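Local coordinates for protein putative transporter (Clostridium difficile 630, PDB 3LV9) that is a putative membrane transporter whose tandem CBS-domain part, described here, belongs to a protein that may bind flavin adenine dinucleotide, at residues Ile38-Ser43 with Val61-Lys66; Asp42-Ile47 with Glu85-Leu90; Asp67-Phe72 with Arg95-Ile100. All blocks are in the same frame, centred on the assembly; numbering follows the deposited sequence.

Interaction 1 of 3, residues Ile38-Ser43 with Val61-Lys66. With PO4 (phosphate ion), chain B.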
loop_
_atom_site.group_PDB
_atom_site.type_symbol
_atom_site.label_atom_id
_atom_site.label_comp_id
_atom_site.label_asym_id
_atom_site.label_seq_id
_atom_site.Cartn_x
_atom_site.Cartn_y
_atom_site.Cartn_z
ATOM N N ILE A 38 2.877 -12.793 9.982
ATOM C CA ILE A 38 1.968 -13.871 9.866
ATOM C C ILE A 38 2.760 -15.140 10.113
ATOM O O ILE A 38 3.693 -15.419 9.368
ATOM C CB ILE A 38 1.408 -13.933 8.458
ATOM C CG1 ILE A 38 0.535 -12.704 8.173
ATOM C CG2 ILE A 38 0.553 -15.190 8.303
ATOM C CD1 ILE A 38 -0.186 -12.770 6.870
ATOM N N TYR A 39 2.410 -15.932 11.119
ATOM C CA TYR A 39 3.138 -17.195 11.342
ATOM C C TYR A 39 2.548 -18.280 10.431
ATOM O O TYR A 39 1.353 -18.259 10.133
ATOM C CB TYR A 39 3.079 -17.618 12.814
ATOM C CG TYR A 39 3.742 -16.626 13.761
ATOM C CD1 TYR A 39 5.039 -16.814 14.196
ATOM C CD2 TYR A 39 3.065 -15.527 14.239
ATOM C CE1 TYR A 39 5.649 -15.930 15.049
ATOM C CE2 TYR A 39 3.690 -14.618 15.103
ATOM C CZ TYR A 39 4.980 -14.829 15.481
ATOM O OH TYR A 39 5.613 -13.949 16.315
ATOM N N GLU A 40 3.351 -19.235 9.989
ATOM C CA GLU A 40 2.774 -20.267 9.114
ATOM C C GLU A 40 1.673 -21.074 9.814
ATOM O O GLU A 40 0.823 -21.631 9.155
ATOM C CB GLU A 40 3.838 -21.181 8.415
ATOM C CG GLU A 40 4.686 -22.025 9.303
ATOM C CD GLU A 40 5.696 -22.928 8.534
ATOM O OE1 GLU A 40 5.665 -23.062 7.282
ATOM O OE2 GLU A 40 6.548 -23.508 9.210
ATOM N N SER A 41 1.671 -21.106 11.137
ATOM C CA SER A 41 0.670 -21.851 11.868
ATOM C C SER A 41 -0.515 -21.030 12.313
ATOM O O SER A 41 -1.338 -21.525 13.040
ATOM C CB SER A 41 1.300 -22.497 13.092
ATOM O OG SER A 41 0.649 -23.729 13.364
ATOM N N ASP A 42 -0.620 -19.769 11.919
ATOM C CA ASP A 42 -1.799 -18.960 12.306
ATOM C C ASP A 42 -3.059 -19.468 11.616
ATOM O O ASP A 42 -2.996 -19.946 10.465
ATOM C CB ASP A 42 -1.624 -17.525 11.880
ATOM C CG ASP A 42 -0.663 -16.753 12.760
ATOM O OD1 ASP A 42 -0.325 -17.196 13.893
ATOM O OD2 ASP A 42 -0.277 -15.663 12.307
ATOM N N SER A 43 -4.204 -19.352 12.289
ATOM C CA SER A 43 -5.452 -19.733 11.692
ATOM C C SER A 43 -5.787 -18.688 10.684
ATOM O O SER A 43 -5.249 -17.569 10.717
ATOM C CB SER A 43 -6.550 -19.783 12.733
ATOM O OG SER A 43 -6.805 -18.492 13.230
ATOM N N VAL A 61 6.147 -13.437 6.690
ATOM C CA VAL A 61 5.689 -14.694 7.157
ATOM C C VAL A 61 6.862 -15.309 7.956
ATOM O O VAL A 61 8.026 -15.314 7.487
ATOM C CB VAL A 61 5.327 -15.594 5.964
ATOM C CG1 VAL A 61 5.046 -16.992 6.404
ATOM C CG2 VAL A 61 4.148 -15.022 5.209
ATOM N N CYS A 62 6.547 -15.778 9.158
ATOM C CA CYS A 62 7.483 -16.403 10.089
ATOM C C CYS A 62 7.133 -17.827 10.421
ATOM O O CYS A 62 5.992 -18.165 10.501
ATOM C CB CYS A 62 7.489 -15.681 11.428
ATOM S SG CYS A 62 7.580 -13.988 11.393
ATOM N N ARG A 63 8.144 -18.629 10.680
ATOM C CA ARG A 63 7.996 -19.965 11.226
ATOM C C ARG A 63 8.410 -19.868 12.671
ATOM O O ARG A 63 9.557 -19.553 12.985
ATOM C CB ARG A 63 8.893 -20.930 10.435
ATOM C CG ARG A 63 9.116 -22.355 10.964
ATOM C CD ARG A 63 9.915 -23.195 9.912
ATOM N NE ARG A 63 9.038 -23.561 8.776
ATOM C CZ ARG A 63 9.427 -23.863 7.522
ATOM N NH1 ARG A 63 10.713 -23.869 7.168
ATOM N NH2 ARG A 63 8.510 -24.158 6.588
ATOM N N LYS A 64 7.444 -20.079 13.550
ATOM C CA LYS A 64 7.674 -20.174 14.998
ATOM C C LYS A 64 7.943 -18.844 15.696
ATOM O O LYS A 64 7.221 -18.474 16.621
ATOM C CB LYS A 64 8.786 -21.201 15.339
ATOM C CG LYS A 64 8.368 -22.669 15.224
ATOM C CD LYS A 64 6.976 -22.919 15.817
ATOM C CE LYS A 64 6.886 -24.187 16.673
ATOM N NZ LYS A 64 5.523 -24.289 17.344
ATOM N N ASN A 65 8.997 -18.158 15.288
ATOM C CA ASN A 65 9.380 -16.882 15.880
ATOM C C ASN A 65 9.804 -15.862 14.819
ATOM O O ASN A 65 10.006 -16.189 13.648
ATOM C CB ASN A 65 10.519 -17.090 16.859
ATOM C CG ASN A 65 11.679 -17.766 16.216
ATOM O OD1 ASN A 65 12.407 -17.149 15.444
ATOM N ND2 ASN A 65 11.835 -19.055 16.478
ATOM N N LYS A 66 9.955 -14.620 15.249
ATOM C CA LYS A 66 10.215 -13.521 14.333
ATOM C C LYS A 66 11.667 -13.535 13.771
ATOM O O LYS A 66 11.996 -12.720 12.920
ATOM C CB LYS A 66 9.890 -12.194 15.027
ATOM C CG LYS A 66 8.393 -11.801 15.016
ATOM C CD LYS A 66 8.148 -10.544 15.848
ATOM C CE LYS A 66 6.646 -10.166 15.928
ATOM N NZ LYS A 66 6.394 -9.251 17.135
HETATM P P PO4 B . 3.945 -11.902 18.344
HETATM O O1 PO4 B . 3.823 -11.658 19.831
HETATM O O2 PO4 B . 5.318 -12.462 18.092
HETATM O O3 PO4 B . 2.963 -12.926 17.832
HETATM O O4 PO4 B . 3.715 -10.572 17.664
HETATM O O HOH W 1 4.361 -20.913 12.965
#

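Interaction 2 of 3, residues Asp42-Ile47 with Glu85-Leu90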
loop_
_atom_site.group_PDB
_atom_site.type_symbol
_atom_site.label_atom_id
_atom_site.label_comp_id
_atom_site.label_asym_id
_atom_site.label_seq_id
_atom_site.Cartn_x
_atom_site.Cartn_y
_atom_site.Cartn_z
ATOM N N ASP A 42 -0.620 -19.769 11.919
ATOM C CA ASP A 42 -1.799 -18.960 12.306
ATOM C C ASP A 42 -3.059 -19.468 11.616
ATOM O O ASP A 42 -2.996 -19.946 10.465
ATOM C CB ASP A 42 -1.624 -17.525 11.880
ATOM C CG ASP A 42 -0.663 -16.753 12.760
ATOM O OD1 ASP A 42 -0.325 -17.196 13.893
ATOM O OD2 ASP A 42 -0.277 -15.663 12.307
ATOM N N SER A 43 -4.204 -19.352 12.289
ATOM C CA SER A 43 -5.452 -19.733 11.692
ATOM C C SER A 43 -5.787 -18.688 10.684
ATOM O O SER A 43 -5.249 -17.569 10.717
ATOM C CB SER A 43 -6.550 -19.783 12.733
ATOM O OG SER A 43 -6.805 -18.492 13.230
ATOM N N GLU A 44 -6.679 -19.049 9.791
ATOM C CA GLU A 44 -7.136 -18.129 8.756
ATOM C C GLU A 44 -7.949 -17.000 9.373
ATOM O O GLU A 44 -7.857 -15.838 8.949
ATOM C CB GLU A 44 -7.897 -18.896 7.646
ATOM C CG GLU A 44 -6.896 -19.731 6.828
ATOM C CD GLU A 44 -7.466 -20.672 5.748
ATOM O OE1 GLU A 44 -8.451 -20.320 5.076
ATOM O OE2 GLU A 44 -6.817 -21.735 5.557
ATOM N N GLU A 45 -8.692 -17.319 10.426
ATOM C CA GLU A 45 -9.455 -16.295 11.122
ATOM C C GLU A 45 -8.508 -15.217 11.661
ATOM O O GLU A 45 -8.747 -14.013 11.519
ATOM C CB GLU A 45 -10.257 -16.938 12.265
ATOM C CG GLU A 45 -11.482 -17.727 11.796
ATOM C CD GLU A 45 -12.481 -16.769 11.138
ATOM O OE1 GLU A 45 -13.105 -15.985 11.910
ATOM O OE2 GLU A 45 -12.577 -16.738 9.866
ATOM N N LYS A 46 -7.421 -15.650 12.282
ATOM C CA LYS A 46 -6.472 -14.721 12.888
ATOM C C LYS A 46 -5.863 -13.818 11.851
ATOM O O LYS A 46 -5.735 -12.627 12.082
ATOM C CB LYS A 46 -5.373 -15.491 13.602
ATOM C CG LYS A 46 -4.189 -14.625 14.065
ATOM C CD LYS A 46 -3.355 -15.419 15.058
ATOM C CE LYS A 46 -2.034 -14.716 15.429
ATOM N NZ LYS A 46 -1.027 -15.638 16.187
ATOM N N ILE A 47 -5.526 -14.382 10.696
ATOM C CA ILE A 47 -4.904 -13.635 9.604
ATOM C C ILE A 47 -5.835 -12.528 9.103
ATOM O O ILE A 47 -5.453 -11.373 9.012
ATOM C CB ILE A 47 -4.517 -14.577 8.445
ATOM C CG1 ILE A 47 -3.372 -15.493 8.888
ATOM C CG2 ILE A 47 -4.176 -13.808 7.192
ATOM C CD1 ILE A 47 -2.973 -16.572 7.821
ATOM N N GLU A 85 -10.761 -19.915 -3.237
ATOM C CA GLU A 85 -10.728 -21.319 -2.749
ATOM C C GLU A 85 -11.161 -21.613 -1.319
ATOM O O GLU A 85 -11.204 -22.759 -0.927
ATOM C CB GLU A 85 -9.321 -21.833 -2.941
ATOM C CG GLU A 85 -8.793 -21.451 -4.322
ATOM C CD GLU A 85 -7.534 -22.177 -4.660
ATOM O OE1 GLU A 85 -6.436 -21.597 -4.371
ATOM O OE2 GLU A 85 -7.655 -23.326 -5.178
ATOM N N ASN A 86 -11.467 -20.582 -0.541
ATOM C CA ASN A 86 -11.750 -20.725 0.886
ATOM C C ASN A 86 -10.628 -21.445 1.610
ATOM O O ASN A 86 -10.858 -22.210 2.513
ATOM C CB ASN A 86 -13.108 -21.401 1.117
ATOM C CG ASN A 86 -13.764 -21.002 2.476
ATOM O OD1 ASN A 86 -13.211 -20.225 3.295
ATOM N ND2 ASN A 86 -14.987 -21.496 2.679
ATOM N N LYS A 87 -9.401 -21.162 1.207
ATOM C CA LYS A 87 -8.254 -21.647 1.916
ATOM C C LYS A 87 -7.016 -20.794 1.579
ATOM O O LYS A 87 -6.786 -20.403 0.444
ATOM C CB LYS A 87 -8.052 -23.126 1.569
ATOM C CG LYS A 87 -6.693 -23.694 1.958
ATOM C CD LYS A 87 -6.647 -25.225 1.795
ATOM C CE LYS A 87 -5.235 -25.760 1.654
ATOM N NZ LYS A 87 -4.728 -26.316 2.932
ATOM N N ILE A 88 -6.229 -20.505 2.600
ATOM C CA ILE A 88 -4.985 -19.803 2.434
ATOM C C ILE A 88 -3.870 -20.830 2.464
ATOM O O ILE A 88 -3.799 -21.647 3.390
ATOM C CB ILE A 88 -4.790 -18.762 3.507
ATOM C CG1 ILE A 88 -5.794 -17.614 3.304
ATOM C CG2 ILE A 88 -3.385 -18.179 3.415
ATOM C CD1 ILE A 88 -6.187 -16.841 4.608
ATOM N N GLU A 89 -3.056 -20.807 1.401
ATOM C CA GLU A 89 -1.858 -21.635 1.251
ATOM C C GLU A 89 -0.592 -20.719 1.116
ATOM O O GLU A 89 -0.178 -20.372 0.013
ATOM C CB GLU A 89 -2.005 -22.584 0.026
ATOM N N LEU A 90 0.039 -20.365 2.230
ATOM C CA LEU A 90 1.084 -19.317 2.231
ATOM C C LEU A 90 2.243 -19.567 1.254
ATOM O O LEU A 90 2.718 -18.667 0.537
ATOM C CB LEU A 90 1.607 -19.138 3.647
ATOM C CG LEU A 90 0.579 -18.531 4.610
ATOM C CD1 LEU A 90 0.970 -18.857 5.983
ATOM C CD2 LEU A 90 0.457 -17.019 4.453
HETATM O O HOH W 2 -4.114 -22.326 5.834
#

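Interaction 3 of 3, residues Asp67-Phe72 with Arg95-Ile100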
loop_
_atom_site.group_PDB
_atom_site.type_symbol
_atom_site.label_atom_id
_atom_site.label_comp_id
_atom_site.label_asym_id
_atom_site.label_seq_id
_atom_site.Cartn_x
_atom_site.Cartn_y
_atom_site.Cartn_z
ATOM N N ASP A 67 12.514 -14.463 14.231
ATOM C CA ASP A 67 13.897 -14.591 13.702
ATOM C C ASP A 67 14.033 -15.612 12.576
ATOM O O ASP A 67 15.108 -15.760 11.969
ATOM C CB ASP A 67 14.848 -15.037 14.805
ATOM C CG ASP A 67 14.994 -14.029 15.863
ATOM O OD1 ASP A 67 14.729 -12.836 15.592
ATOM O OD2 ASP A 67 15.405 -14.435 16.955
ATOM N N ASP A 68 12.948 -16.341 12.333
ATOM C CA ASP A 68 12.899 -17.284 11.219
ATOM C C ASP A 68 11.902 -16.788 10.198
ATOM O O ASP A 68 10.814 -17.271 10.142
ATOM C CB ASP A 68 12.560 -18.694 11.721
ATOM C CG ASP A 68 12.724 -19.772 10.623
ATOM O OD1 ASP A 68 13.177 -19.418 9.494
ATOM O OD2 ASP A 68 12.393 -20.959 10.895
ATOM N N ILE A 69 12.298 -15.790 9.422
ATOM C CA ILE A 69 11.463 -15.273 8.346
ATOM C C ILE A 69 11.552 -16.159 7.113
ATOM O O ILE A 69 12.639 -16.435 6.628
ATOM C CB ILE A 69 11.893 -13.882 7.887
ATOM C CG1 ILE A 69 11.916 -12.910 9.062
ATOM C CG2 ILE A 69 10.955 -13.375 6.786
ATOM C CD1 ILE A 69 10.670 -12.812 9.771
ATOM N N LEU A 70 10.406 -16.558 6.579
ATOM C CA LEU A 70 10.347 -17.360 5.362
ATOM C C LEU A 70 10.231 -16.517 4.064
ATOM O O LEU A 70 10.587 -16.965 2.963
ATOM C CB LEU A 70 9.151 -18.299 5.465
ATOM C CG LEU A 70 9.049 -19.192 6.704
ATOM C CD1 LEU A 70 7.826 -20.139 6.489
ATOM C CD2 LEU A 70 10.328 -19.995 6.954
ATOM N N GLY A 71 9.712 -15.303 4.191
ATOM C CA GLY A 71 9.520 -14.437 3.026
ATOM C C GLY A 71 8.444 -13.470 3.393
ATOM O O GLY A 71 8.259 -13.202 4.561
ATOM N N PHE A 72 7.724 -12.942 2.417
ATOM C CA PHE A 72 6.572 -12.137 2.733
ATOM C C PHE A 72 5.407 -12.412 1.804
ATOM O O PHE A 72 5.532 -13.101 0.789
ATOM C CB PHE A 72 6.924 -10.666 2.703
ATOM C CG PHE A 72 6.953 -10.061 1.323
ATOM C CD1 PHE A 72 5.855 -9.386 0.840
ATOM C CD2 PHE A 72 8.115 -10.103 0.554
ATOM C CE1 PHE A 72 5.883 -8.754 -0.417
ATOM C CE2 PHE A 72 8.173 -9.481 -0.725
ATOM C CZ PHE A 72 7.049 -8.808 -1.212
ATOM N N ARG A 95 6.637 -14.568 -1.224
ATOM C CA ARG A 95 7.551 -13.736 -2.046
ATOM C C ARG A 95 8.844 -13.452 -1.260
ATOM O O ARG A 95 8.800 -13.292 -0.052
ATOM C CB ARG A 95 6.870 -12.412 -2.385
ATOM C CG ARG A 95 5.754 -12.512 -3.415
ATOM C CD ARG A 95 4.804 -11.314 -3.355
ATOM N NE ARG A 95 4.420 -10.811 -4.685
ATOM C CZ ARG A 95 3.615 -11.422 -5.561
ATOM N NH1 ARG A 95 3.070 -12.607 -5.307
ATOM N NH2 ARG A 95 3.358 -10.834 -6.725
ATOM N N ASP A 96 9.984 -13.386 -1.949
ATOM C CA ASP A 96 11.296 -13.287 -1.275
ATOM C C ASP A 96 11.523 -11.940 -0.597
ATOM O O ASP A 96 10.974 -10.920 -1.034
ATOM C CB ASP A 96 12.422 -13.607 -2.256
ATOM C CG ASP A 96 12.468 -15.130 -2.621
ATOM O OD1 ASP A 96 12.939 -15.919 -1.751
ATOM O OD2 ASP A 96 12.025 -15.535 -3.753
ATOM N N ILE A 97 12.281 -11.952 0.507
ATOM C CA ILE A 97 12.771 -10.701 1.121
ATOM C C ILE A 97 14.307 -10.643 1.027
ATOM O O ILE A 97 14.996 -11.628 0.696
ATOM C CB ILE A 97 12.350 -10.481 2.635
ATOM C CG1 ILE A 97 12.426 -11.785 3.425
ATOM C CG2 ILE A 97 10.954 -9.862 2.803
ATOM C CD1 ILE A 97 13.824 -12.293 3.591
ATOM N N ILE A 98 14.824 -9.455 1.314
ATOM C CA ILE A 98 16.251 -9.246 1.534
ATOM C C ILE A 98 16.489 -8.908 3.011
ATOM O O ILE A 98 15.582 -8.447 3.714
ATOM C CB ILE A 98 16.809 -8.123 0.615
ATOM C CG1 ILE A 98 16.122 -6.778 0.869
ATOM C CG2 ILE A 98 16.597 -8.479 -0.870
ATOM C CD1 ILE A 98 16.937 -5.642 0.325
ATOM N N TYR A 99 17.713 -9.133 3.468
ATOM C CA TYR A 99 18.098 -8.800 4.848
ATOM C C TYR A 99 19.159 -7.747 4.769
ATOM O O TYR A 99 20.089 -7.859 3.962
ATOM C CB TYR A 99 18.641 -10.011 5.617
ATOM C CG TYR A 99 17.670 -11.177 5.744
ATOM C CD1 TYR A 99 16.902 -11.352 6.883
ATOM C CD2 TYR A 99 17.519 -12.099 4.719
ATOM C CE1 TYR A 99 16.025 -12.407 6.996
ATOM C CE2 TYR A 99 16.623 -13.152 4.834
ATOM C CZ TYR A 99 15.878 -13.292 5.974
ATOM O OH TYR A 99 14.993 -14.356 6.098
ATOM N N ILE A 100 18.998 -6.702 5.570
ATOM C CA ILE A 100 20.009 -5.667 5.689
ATOM C C ILE A 100 20.341 -5.440 7.159
ATOM O O ILE A 100 19.522 -5.668 8.041
ATOM C CB ILE A 100 19.545 -4.341 5.057
ATOM C CG1 ILE A 100 18.208 -3.888 5.635
ATOM C CG2 ILE A 100 19.317 -4.510 3.612
ATOM C CD1 ILE A 100 18.028 -2.417 5.526
HETATM O O HOH W 3 15.053 -14.990 8.865
#

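Interaction 1 of 3, residues Ile38-Ser43 with Val61-Lys66
The carbonyl oxygen of C62 is gripped twice by segment 38-43: E40 N donates to C62 O over 2.9 Å, while Y39 CA brings a C-H to the same C62 O at 3.1 Å. C62 N in turn donates to I38 O over 2.9 Å, completing the parallel pairing of I38 with V61 and Y39 with C62. I38 and V61 share one sheet face, their side chains touching loosely; Y39 and C62 share the other. Past the strand ends, E40 and R63 form a side-on salt bridge. R63 NE points straight at E40 OE2 over 2.5 Å (N-H...O 175°), a length short enough to be taken with caution, in the guanidinium plane but above the carboxylate plane, and R63 NH2 reaches E40 OE1 at 3.1 Å on its syn side. The two flat groups are turned 42° apart, and a bend at chi3 (-74°) swings the arginine head round to meet the acid. Over a face of the Y39 ring, at a distance, stands C62 SG, 4.9 Å from the centroid; this sulfur is also disulfide-bonded to C37. The backbone of N65 meets the ring edge through its CA. At the phenolic end, K66 NZ binds a phosphate ion, probably from the crystallisation liquor, through O4 at 3.0 Å; the tyrosine hydroxyl approaches O2 too closely for that length to be trusted. A type I turn from Y39 to D42 leads away, with D42 OD2 accepting from Y39 N. Strands 38-39 and 58-62 are the parallel strands of a beta-alpha-beta unit connected by helix 44-53, whose I47 packs on I38, and strand 69-74 continues the sheet beyond 58-62, V61 touching its V73.

Interaction 2 of 3, residues Asp42-Ile47 with Glu85-Leu90
With CG anti to its own carbonyl carbon (chi1 -71°) and the chain extended beyond it (chi2 175°), E44 stretches from the first turn of its helix to the loop backbone at I88. I88 CG1 is likewise anti to the carbonyl carbon (chi1 -69°), and I88 CD1 lies against E44 CG at 3.7 Å, the two side chains running antiparallel alongside each other. The glutamate thus contacts the loop through both its aliphatic part and its carboxylate. I88 N makes a weak hydrogen bond to E44 OE2 over 3.3 Å, and a water donates both to E44 OE2, at 2.8 Å, and to I88 O, at 2.6 Å. The other oxygen, E44 OE1, forms a salt bridge with K82 and lies 3.4 Å from K87 CA. K82 also donates to N86 OD1, so this lysine ties the glutamate to the start of the loop. I47 adds a looser apolar touch, its CG2 4.5 Å from I88 CD1. S43 caps the helix: its OG accepts from K46 N, while K46 NZ pairs with D42. This is a surface contact, joining the N-terminal end of helix 44-53 to the loop that leaves helix 75-85. L78 of that second helix packs against both I47 and I88, and N86 touches I147 of the second subunit.

Interaction 3 of 3, residues Asp67-Phe72 with Arg95-Ile100
F72 and R95 face each other as an antiparallel, hydrogen-bonded pair: F72 N donates to R95 O and R95 N to F72 O, each over 2.7 Å and nearly straight. R95 CB sits over one face of the F72 ring, offset toward the rim and 3.9 Å from the centroid, a CH-pi contact. At the ring edge, in plane, D96 O approaches F72 CE2 to 3.2 Å. The ring owes this place to a CG set between its backbone N and carbonyl carbon (chi1 81°), which brings F72 CD2 to 3.6 Å from I97 CG2. The other branch of I97, CG1, spans G71 CA and I69 CG2, both at 4.0 Å; the I69 and I97 side chains cross at about a right angle. In the tandem CBS arrangement this is a junction between the repeats: segment 67-72 falls in the first CBS sequence and segment 95-100 in the second. The single bridge F72-R95 ties strand 69-74 to the residues leading into strand 98-101. G71 adopts backbone angles (156°/-154°) suited to glycine, and its CA lies close to R95 O. Toward the far end, the Y99 hydroxyl reaches I69 CB. A water 2.8 Å from Y99 OH accepts from I69 N and donates to D67 O, bridging the two segments. In the next shell, I122 of strand 120-124 packs against I69, I97 and Y99. The R95 guanidinium turns away from the F72 ring to a salt bridge with D77, and D67 pairs with R32.

How the interactions relate
Interaction 1 closes along the chain before interaction 3 opens, whereas interactions 2 and 3 interleave. Interactions 1 and 2 share D42 and S43, their centres about 12 Å apart, and meet where I47 and L90 pack on I38: strand 38-39 leads through a tight turn into helix 44-53. Interactions 1 and 3, also about 12 Å apart by centres, share the three-stranded sheet, V61 being hydrogen-bonded to L70 and G71 between neighbouring strands 58-62 and 69-74. Interactions 2 and 3 do not touch; their centres lie about 20 Å apart. Together they run from the surface contact of helix 44-53 with loop 85-90, through the three-stranded sheet, to segment 95-100 of the second CBS sequence.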